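Local structure of 4-hydroxy-tetrahydrodipicolinate synthase (Methanocaldococcus jannaschii DSM 2661, 2YXG) at residues A205-K210 with K251-M256; I10-N15 with E24-F29. The protein probably catalyses the condensation of pyruvate with aspartate semialdehyde to 4-hydroxy-tetrahydrodipicolinate, a step in lysine biosynthesis. All blocks are in the same frame, centred on the assembly; numbering follows the deposited sequence.

Interaction 1: A205-K210 with K251-M256; sequences ANIVPK and KTALNM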
ATOM      1  N   ALA A 205     -26.568  -0.594  -9.928  1.00 21.53           N
ATOM      2  CA  ALA A 205     -27.678  -0.598 -10.916  1.00 21.05           C
ATOM      3  C   ALA A 205     -28.629  -1.779 -10.703  1.00 22.01           C
ATOM      4  O   ALA A 205     -29.735  -1.795 -11.259  1.00 23.19           O
ATOM      5  CB  ALA A 205     -27.181  -0.524 -12.385  1.00 19.47           C
ATOM      6  N   ASN A 206     -28.252  -2.766  -9.886  1.00 22.07           N
ATOM      7  CA  ASN A 206     -29.254  -3.806  -9.448  1.00 22.45           C
ATOM      8  C   ASN A 206     -30.422  -3.303  -8.563  1.00 22.26           C
ATOM      9  O   ASN A 206     -31.468  -3.957  -8.497  1.00 20.80           O
ATOM     10  CB  ASN A 206     -28.583  -4.972  -8.732  1.00 21.95           C
ATOM     11  CG  ASN A 206     -27.701  -5.804  -9.664  1.00 25.37           C
ATOM     12  OD1 ASN A 206     -26.458  -5.761  -9.584  1.00 25.57           O
ATOM     13  ND2 ASN A 206     -28.341  -6.574 -10.546  1.00 22.70           N
ATOM     14  N   ILE A 207     -30.193  -2.174  -7.882  1.00 22.78           N
ATOM     15  CA  ILE A 207     -31.052  -1.614  -6.837  1.00 23.97           C
ATOM     16  C   ILE A 207     -31.815  -0.416  -7.438  1.00 23.90           C
ATOM     17  O   ILE A 207     -33.036  -0.275  -7.271  1.00 24.21           O
ATOM     18  CB  ILE A 207     -30.185  -1.074  -5.594  1.00 24.25           C
ATOM     19  CG1 ILE A 207     -29.437  -2.184  -4.875  1.00 26.23           C
ATOM     20  CG2 ILE A 207     -31.049  -0.331  -4.546  1.00 25.97           C
ATOM     21  CD1 ILE A 207     -30.354  -3.401  -4.667  1.00 30.08           C
ATOM     22  N   VAL A 208     -31.066   0.457  -8.111  1.00 23.54           N
ATOM     23  CA  VAL A 208     -31.633   1.684  -8.680  1.00 23.10           C
ATOM     24  C   VAL A 208     -31.300   1.792 -10.162  1.00 23.40           C
ATOM     25  O   VAL A 208     -30.633   2.750 -10.565  1.00 23.48           O
ATOM     26  CB  VAL A 208     -31.163   2.946  -7.912  1.00 21.42           C
ATOM     27  CG1 VAL A 208     -31.939   3.050  -6.570  1.00 22.03           C
ATOM     28  CG2 VAL A 208     -29.683   2.904  -7.668  1.00 19.31           C
ATOM     29  N   PRO A 209     -31.761   0.798 -10.973  1.00 23.87           N
ATOM     30  CA  PRO A 209     -31.417   0.810 -12.436  1.00 24.92           C
ATOM     31  C   PRO A 209     -31.835   2.099 -13.154  1.00 25.97           C
ATOM     32  O   PRO A 209     -31.076   2.631 -13.936  1.00 26.50           O
ATOM     33  CB  PRO A 209     -32.197  -0.390 -13.017  1.00 23.74           C
ATOM     34  CG  PRO A 209     -33.146  -0.834 -11.938  1.00 22.61           C
ATOM     35  CD  PRO A 209     -32.626  -0.343 -10.610  1.00 22.45           C
ATOM     36  N   LYS A 210     -33.018   2.623 -12.856  1.00 27.90           N
ATOM     37  CA  LYS A 210     -33.503   3.762 -13.632  1.00 30.01           C
ATOM     38  C   LYS A 210     -32.685   5.032 -13.374  1.00 28.66           C
ATOM     39  O   LYS A 210     -32.347   5.785 -14.297  1.00 28.44           O
ATOM     40  CB  LYS A 210     -35.003   3.987 -13.397  1.00 29.44           C
ATOM     41  CG  LYS A 210     -35.599   5.106 -14.218  1.00 32.53           C
ATOM     42  CD  LYS A 210     -37.149   5.109 -14.082  1.00 35.48           C
ATOM     43  CE  LYS A 210     -37.795   6.489 -14.411  1.00 42.41           C
ATOM     44  NZ  LYS A 210     -39.181   6.577 -13.799  1.00 45.43           N
ATOM     45  N   LYS A 251     -26.868  -8.120  -2.188  1.00 19.84           N
ATOM     46  CA  LYS A 251     -27.873  -9.148  -1.924  1.00 21.67           C
ATOM     47  C   LYS A 251     -28.709  -8.801  -0.648  1.00 22.08           C
ATOM     48  O   LYS A 251     -29.909  -9.047  -0.564  1.00 21.89           O
ATOM     49  CB  LYS A 251     -27.189 -10.500  -1.805  1.00 21.48           C
ATOM     50  CG  LYS A 251     -27.870 -11.619  -2.578  1.00 25.02           C
ATOM     51  CD  LYS A 251     -27.076 -12.988  -2.523  1.00 24.14           C
ATOM     52  CE  LYS A 251     -27.317 -13.731  -3.810  1.00 22.91           C
ATOM     53  NZ  LYS A 251     -26.994 -15.173  -3.734  1.00 24.84           N
ATOM     54  N   THR A 252     -28.057  -8.202   0.347  1.00 21.80           N
ATOM     55  CA  THR A 252     -28.738  -7.896   1.582  1.00 21.99           C
ATOM     56  C   THR A 252     -29.807  -6.859   1.268  1.00 22.76           C
ATOM     57  O   THR A 252     -30.968  -7.008   1.714  1.00 22.70           O
ATOM     58  CB  THR A 252     -27.766  -7.370   2.574  1.00 21.13           C
ATOM     59  OG1 THR A 252     -26.752  -8.362   2.739  1.00 24.57           O
ATOM     60  CG2 THR A 252     -28.435  -7.070   3.891  1.00 21.83           C
ATOM     61  N   ALA A 253     -29.410  -5.838   0.478  1.00 22.32           N
ATOM     62  CA  ALA A 253     -30.296  -4.812   0.020  1.00 22.12           C
ATOM     63  C   ALA A 253     -31.510  -5.350  -0.804  1.00 23.36           C
ATOM     64  O   ALA A 253     -32.642  -4.957  -0.535  1.00 22.85           O
ATOM     65  CB  ALA A 253     -29.527  -3.777  -0.757  1.00 21.41           C
ATOM     66  N   LEU A 254     -31.267  -6.217  -1.798  1.00 23.21           N
ATOM     67  CA  LEU A 254     -32.370  -6.859  -2.556  1.00 24.92           C
ATOM     68  C   LEU A 254     -33.304  -7.645  -1.652  1.00 24.93           C
ATOM     69  O   LEU A 254     -34.498  -7.579  -1.847  1.00 25.49           O
ATOM     70  CB  LEU A 254     -31.868  -7.803  -3.675  1.00 23.65           C
ATOM     71  CG  LEU A 254     -31.123  -6.969  -4.726  1.00 25.65           C
ATOM     72  CD1 LEU A 254     -30.322  -7.847  -5.680  1.00 24.68           C
ATOM     73  CD2 LEU A 254     -32.121  -6.030  -5.484  1.00 23.38           C
ATOM     74  N   ASN A 255     -32.768  -8.411  -0.709  1.00 24.42           N
ATOM     75  CA  ASN A 255     -33.646  -9.107   0.244  1.00 26.62           C
ATOM     76  C   ASN A 255     -34.512  -8.158   1.088  1.00 26.12           C
ATOM     77  O   ASN A 255     -35.707  -8.414   1.311  1.00 25.22           O
ATOM     78  CB  ASN A 255     -32.852 -10.042   1.166  1.00 26.77           C
ATOM     79  CG  ASN A 255     -32.353 -11.269   0.439  1.00 29.13           C
ATOM     80  OD1 ASN A 255     -31.179 -11.617   0.534  1.00 31.82           O
ATOM     81  ND2 ASN A 255     -33.246 -11.936  -0.297  1.00 30.07           N
ATOM     82  N   MET A 256     -33.897  -7.067   1.557  1.00 26.18           N
ATOM     83  CA  MET A 256     -34.622  -6.053   2.331  1.00 26.55           C
ATOM     84  C   MET A 256     -35.770  -5.441   1.527  1.00 27.16           C
ATOM     85  O   MET A 256     -36.805  -5.046   2.092  1.00 27.59           O
ATOM     86  CB  MET A 256     -33.685  -4.940   2.787  1.00 25.64           C
ATOM     87  CG  MET A 256     -32.825  -5.318   3.989  1.00 26.29           C
ATOM     88  SD  MET A 256     -31.571  -4.025   4.232  1.00 27.45           S
ATOM     89  CE  MET A 256     -30.733  -4.670   5.678  1.00 24.04           C
TER
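I207 lays the tip of its long branch, CD1, against the isobutyl end of L254. I207 CD1 also reaches A253, whose CB methyl points toward the 205-210 segment and lies 4.0 Å away. The main touch is with one methyl of L254: I207 CD1 and L254 CD2 are 3.3 Å apart. That is closer than usual for two methyl carbons, so the packing is tight here or the modelled positions are slightly off. The two side chains meet at a slant. In neither I207 nor L254 does CB point straight at the opposite segment, and the outer carbons make the approach. In I207, CG1 is anti to the carbonyl carbon (chi1 -64°), and a second bend at chi2 swings CD1 toward the helix. L254 CD2 also meets the backbone of the turn, 3.7 Å from N206 O. The contact is small, buried and mostly apolar. The backbones stay well apart, with I207 CA and L254 CA as the nearest pair at 6.9 Å. Nearly one turn earlier, K251 points away from this contact and forms a salt bridge with E46. N206 lies near T44, a predicted pyruvate-binding residue. The contact joins the loop after barrel strand 199-202, just before helix 209-221, to helix 248-256, as in the DapA family, where a C-terminal helical region packs against a (beta/alpha)8 barrel.

Interaction 2: I10-N15 with E24-F29; sequences ITPFKN and EENINF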
ATOM      1  N   ILE A  10     -26.784 -10.265  -9.629  1.00 19.87           N
ATOM      2  CA  ILE A  10     -26.616 -11.307  -8.672  1.00 20.74           C
ATOM      3  C   ILE A  10     -27.183 -12.609  -9.203  1.00 21.04           C
ATOM      4  O   ILE A  10     -28.010 -12.630 -10.131  1.00 21.78           O
ATOM      5  CB  ILE A  10     -27.279 -10.967  -7.333  1.00 20.98           C
ATOM      6  CG1 ILE A  10     -28.821 -10.875  -7.517  1.00 21.77           C
ATOM      7  CG2 ILE A  10     -26.636  -9.694  -6.775  1.00 19.53           C
ATOM      8  CD1 ILE A  10     -29.615 -11.381  -6.336  1.00 21.76           C
ATOM      9  N   THR A  11     -26.713 -13.702  -8.618  1.00 21.41           N
ATOM     10  CA  THR A  11     -27.357 -15.006  -8.803  1.00 22.21           C
ATOM     11  C   THR A  11     -28.232 -15.256  -7.539  1.00 22.11           C
ATOM     12  O   THR A  11     -27.714 -15.540  -6.478  1.00 21.78           O
ATOM     13  CB  THR A  11     -26.289 -16.146  -9.020  1.00 21.54           C
ATOM     14  OG1 THR A  11     -25.427 -15.821 -10.122  1.00 21.21           O
ATOM     15  CG2 THR A  11     -26.945 -17.500  -9.306  1.00 22.54           C
ATOM     16  N   PRO A  12     -29.556 -15.171  -7.662  1.00 23.29           N
ATOM     17  CA  PRO A  12     -30.410 -15.431  -6.483  1.00 23.78           C
ATOM     18  C   PRO A  12     -30.539 -16.932  -6.241  1.00 25.14           C
ATOM     19  O   PRO A  12     -30.550 -17.701  -7.199  1.00 25.40           O
ATOM     20  CB  PRO A  12     -31.759 -14.821  -6.872  1.00 24.12           C
ATOM     21  CG  PRO A  12     -31.717 -14.626  -8.368  1.00 23.51           C
ATOM     22  CD  PRO A  12     -30.343 -14.886  -8.879  1.00 23.47           C
ATOM     23  N   PHE A  13     -30.573 -17.334  -4.967  1.00 25.60           N
ATOM     24  CA  PHE A  13     -30.711 -18.701  -4.546  1.00 27.26           C
ATOM     25  C   PHE A  13     -32.049 -18.898  -3.760  1.00 29.40           C
ATOM     26  O   PHE A  13     -32.494 -18.006  -3.008  1.00 28.32           O
ATOM     27  CB  PHE A  13     -29.509 -19.139  -3.664  1.00 26.84           C
ATOM     28  CG  PHE A  13     -28.128 -18.977  -4.318  1.00 27.30           C
ATOM     29  CD1 PHE A  13     -27.827 -19.589  -5.558  1.00 23.52           C
ATOM     30  CD2 PHE A  13     -27.109 -18.218  -3.666  1.00 26.57           C
ATOM     31  CE1 PHE A  13     -26.550 -19.434  -6.162  1.00 23.38           C
ATOM     32  CE2 PHE A  13     -25.813 -18.043  -4.254  1.00 26.04           C
ATOM     33  CZ  PHE A  13     -25.526 -18.639  -5.519  1.00 24.09           C
ATOM     34  N   LYS A  14     -32.695 -20.047  -3.968  1.00 30.97           N
ATOM     35  CA  LYS A  14     -33.847 -20.481  -3.170  1.00 33.87           C
ATOM     36  C   LYS A  14     -33.625 -21.943  -2.855  1.00 34.33           C
ATOM     37  O   LYS A  14     -33.401 -22.765  -3.748  1.00 33.78           O
ATOM     38  CB  LYS A  14     -35.196 -20.313  -3.908  1.00 34.77           C
ATOM     39  CG  LYS A  14     -36.044 -19.087  -3.476  1.00 39.63           C
ATOM     40  CD  LYS A  14     -35.064 -17.895  -3.062  1.00 45.33           C
ATOM     41  CE  LYS A  14     -35.276 -16.512  -3.797  1.00 44.85           C
ATOM     42  NZ  LYS A  14     -34.013 -15.869  -4.379  1.00 36.32           N
ATOM     43  N   ASN A  15     -33.664 -22.258  -1.569  1.00 36.45           N
ATOM     44  CA  ASN A  15     -33.436 -23.623  -1.097  1.00 38.01           C
ATOM     45  C   ASN A  15     -32.149 -24.285  -1.604  1.00 38.90           C
ATOM     46  O   ASN A  15     -32.157 -25.442  -2.079  1.00 39.22           O
ATOM     47  CB  ASN A  15     -34.659 -24.477  -1.377  1.00 38.79           C
ATOM     48  CG  ASN A  15     -35.872 -23.995  -0.595  1.00 41.95           C
ATOM     49  OD1 ASN A  15     -36.913 -23.694  -1.177  1.00 43.45           O
ATOM     50  ND2 ASN A  15     -35.724 -23.889   0.743  1.00 43.64           N
ATOM     51  N   GLU A  24     -35.158 -14.503 -13.696  1.00 27.29           N
ATOM     52  CA  GLU A  24     -35.970 -13.945 -14.786  1.00 27.53           C
ATOM     53  C   GLU A  24     -36.594 -12.598 -14.441  1.00 27.17           C
ATOM     54  O   GLU A  24     -36.502 -11.623 -15.210  1.00 27.11           O
ATOM     55  CB  GLU A  24     -37.105 -14.920 -15.114  1.00 27.15           C
ATOM     56  CG  GLU A  24     -37.960 -14.499 -16.294  1.00 30.40           C
ATOM     57  CD  GLU A  24     -38.831 -15.649 -16.814  1.00 36.87           C
ATOM     58  OE1 GLU A  24     -39.225 -16.542 -16.008  1.00 40.63           O
ATOM     59  OE2 GLU A  24     -39.105 -15.667 -18.021  1.00 37.22           O
ATOM     60  N   GLU A  25     -37.251 -12.580 -13.281  1.00 26.64           N
ATOM     61  CA  GLU A  25     -37.882 -11.421 -12.738  1.00 26.65           C
ATOM     62  C   GLU A  25     -36.873 -10.284 -12.527  1.00 25.81           C
ATOM     63  O   GLU A  25     -37.164  -9.115 -12.849  1.00 24.47           O
ATOM     64  CB  GLU A  25     -38.638 -11.826 -11.462  1.00 26.95           C
ATOM     65  CG  GLU A  25     -38.548 -10.834 -10.324  1.00 29.57           C
ATOM     66  CD  GLU A  25     -39.554 -11.072  -9.177  1.00 31.37           C
ATOM     67  OE1 GLU A  25     -39.956 -12.248  -8.890  1.00 34.60           O
ATOM     68  OE2 GLU A  25     -39.923 -10.039  -8.562  1.00 36.29           O
ATOM     69  N   ASN A  26     -35.666 -10.609 -12.045  1.00 25.59           N
ATOM     70  CA  ASN A  26     -34.615  -9.543 -11.931  1.00 24.96           C
ATOM     71  C   ASN A  26     -34.225  -9.002 -13.298  1.00 23.95           C
ATOM     72  O   ASN A  26     -34.133  -7.802 -13.512  1.00 22.61           O
ATOM     73  CB  ASN A  26     -33.361 -10.027 -11.210  1.00 24.48           C
ATOM     74  CG  ASN A  26     -33.563 -10.216  -9.767  1.00 25.81           C
ATOM     75  OD1 ASN A  26     -34.486  -9.677  -9.199  1.00 24.25           O
ATOM     76  ND2 ASN A  26     -32.680 -11.001  -9.139  1.00 27.64           N
ATOM     77  N   ILE A  27     -34.025  -9.918 -14.233  1.00 24.71           N
ATOM     78  CA  ILE A  27     -33.685  -9.513 -15.602  1.00 25.04           C
ATOM     79  C   ILE A  27     -34.682  -8.559 -16.217  1.00 24.73           C
ATOM     80  O   ILE A  27     -34.309  -7.470 -16.690  1.00 25.12           O
ATOM     81  CB  ILE A  27     -33.457 -10.714 -16.497  1.00 25.04           C
ATOM     82  CG1 ILE A  27     -32.223 -11.460 -15.953  1.00 26.86           C
ATOM     83  CG2 ILE A  27     -33.205 -10.250 -17.960  1.00 25.11           C
ATOM     84  CD1 ILE A  27     -31.880 -12.757 -16.626  1.00 25.09           C
ATOM     85  N   ASN A  28     -35.945  -8.932 -16.194  1.00 24.89           N
ATOM     86  CA  ASN A  28     -36.994  -8.036 -16.744  1.00 25.38           C
ATOM     87  C   ASN A  28     -37.118  -6.722 -16.000  1.00 24.79           C
ATOM     88  O   ASN A  28     -37.349  -5.682 -16.630  1.00 26.60           O
ATOM     89  CB  ASN A  28     -38.350  -8.754 -16.733  1.00 24.91           C
ATOM     90  CG  ASN A  28     -38.425  -9.814 -17.764  1.00 27.07           C
ATOM     91  OD1 ASN A  28     -38.965 -10.897 -17.517  1.00 27.95           O
ATOM     92  ND2 ASN A  28     -37.874  -9.524 -18.954  1.00 25.33           N
ATOM     93  N   PHE A  29     -36.976  -6.747 -14.671  1.00 24.14           N
ATOM     94  CA  PHE A  29     -36.897  -5.500 -13.914  1.00 24.75           C
ATOM     95  C   PHE A  29     -35.811  -4.531 -14.446  1.00 24.65           C
ATOM     96  O   PHE A  29     -36.051  -3.358 -14.616  1.00 25.20           O
ATOM     97  CB  PHE A  29     -36.681  -5.759 -12.426  1.00 24.96           C
ATOM     98  CG  PHE A  29     -36.461  -4.509 -11.608  1.00 27.55           C
ATOM     99  CD1 PHE A  29     -37.492  -3.573 -11.424  1.00 30.71           C
ATOM    100  CD2 PHE A  29     -35.242  -4.281 -10.980  1.00 30.38           C
ATOM    101  CE1 PHE A  29     -37.301  -2.384 -10.594  1.00 30.07           C
ATOM    102  CE2 PHE A  29     -35.033  -3.138 -10.160  1.00 31.83           C
ATOM    103  CZ  PHE A  29     -36.069  -2.184  -9.973  1.00 29.05           C
TER
HETATM  104  O   HOH W   1     -30.505 -11.277 -10.483  1.00 23.01           O
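P12 and N26 lie alongside with their side chains running opposite ways, while I10 comes in nearly perpendicular to N26. Both side-chain contacts converge on one atom, the amide nitrogen of N26. P12 brings up its ring carbon CG, 3.8 Å from N26 ND2. I10 is more distant, with CD1 4.2 Å from N26 ND2. The CG1 of I10 sits between the backbone N and the carbonyl carbon (chi1 65°), which helps to bring the long branch toward the helix. In N26, CG is anti to the carbonyl carbon (chi1 -72°), and the amide extends from the helix toward the 10-12 backbone. A water bridges the two segments. It accepts from N26 ND2 at 2.6 Å and donates to I10 O at 2.9 Å. N26 ND2 also bonds P260 O, so this buried amide nitrogen has two acceptors. The contact lies within the first beta-alpha unit of the TIM barrel: residues 10-15 follow strand 4-7, and N26 sits on helix 20-32. I10 lies near the predicted pyruvate-binding residue T44. Beyond P12 the chain enters the small antiparallel hairpin of strands 13-14 and 17-18. There the F13 ring has T11 O over the centre of one face, 3.7 Å above its plane. K14 NZ hydrogen-bonds back to F13 O at 3.0 Å, coming from above the carbonyl plane, and also forms a salt bridge with D19.

In the fold
From the N terminus, the chain leaves strand 4-7 and passes through residues 10-15, which begin a short hairpin, into helix 20-32. Interaction 2 closes this short loop. Interaction 1 comes much later and closes a longer, mostly helical loop from residues 205-210 to helix 248-256. The two loops follow in series and neither nest nor cross. Their contact centres are about 11 Å apart, and they touch directly. K251 NZ probably donates to T11 O, L254 CD1 packs on I10 CD1, and P209 meets the ring of F29. Together they tie the first and last beta-alpha units of the barrel to helix 248-256.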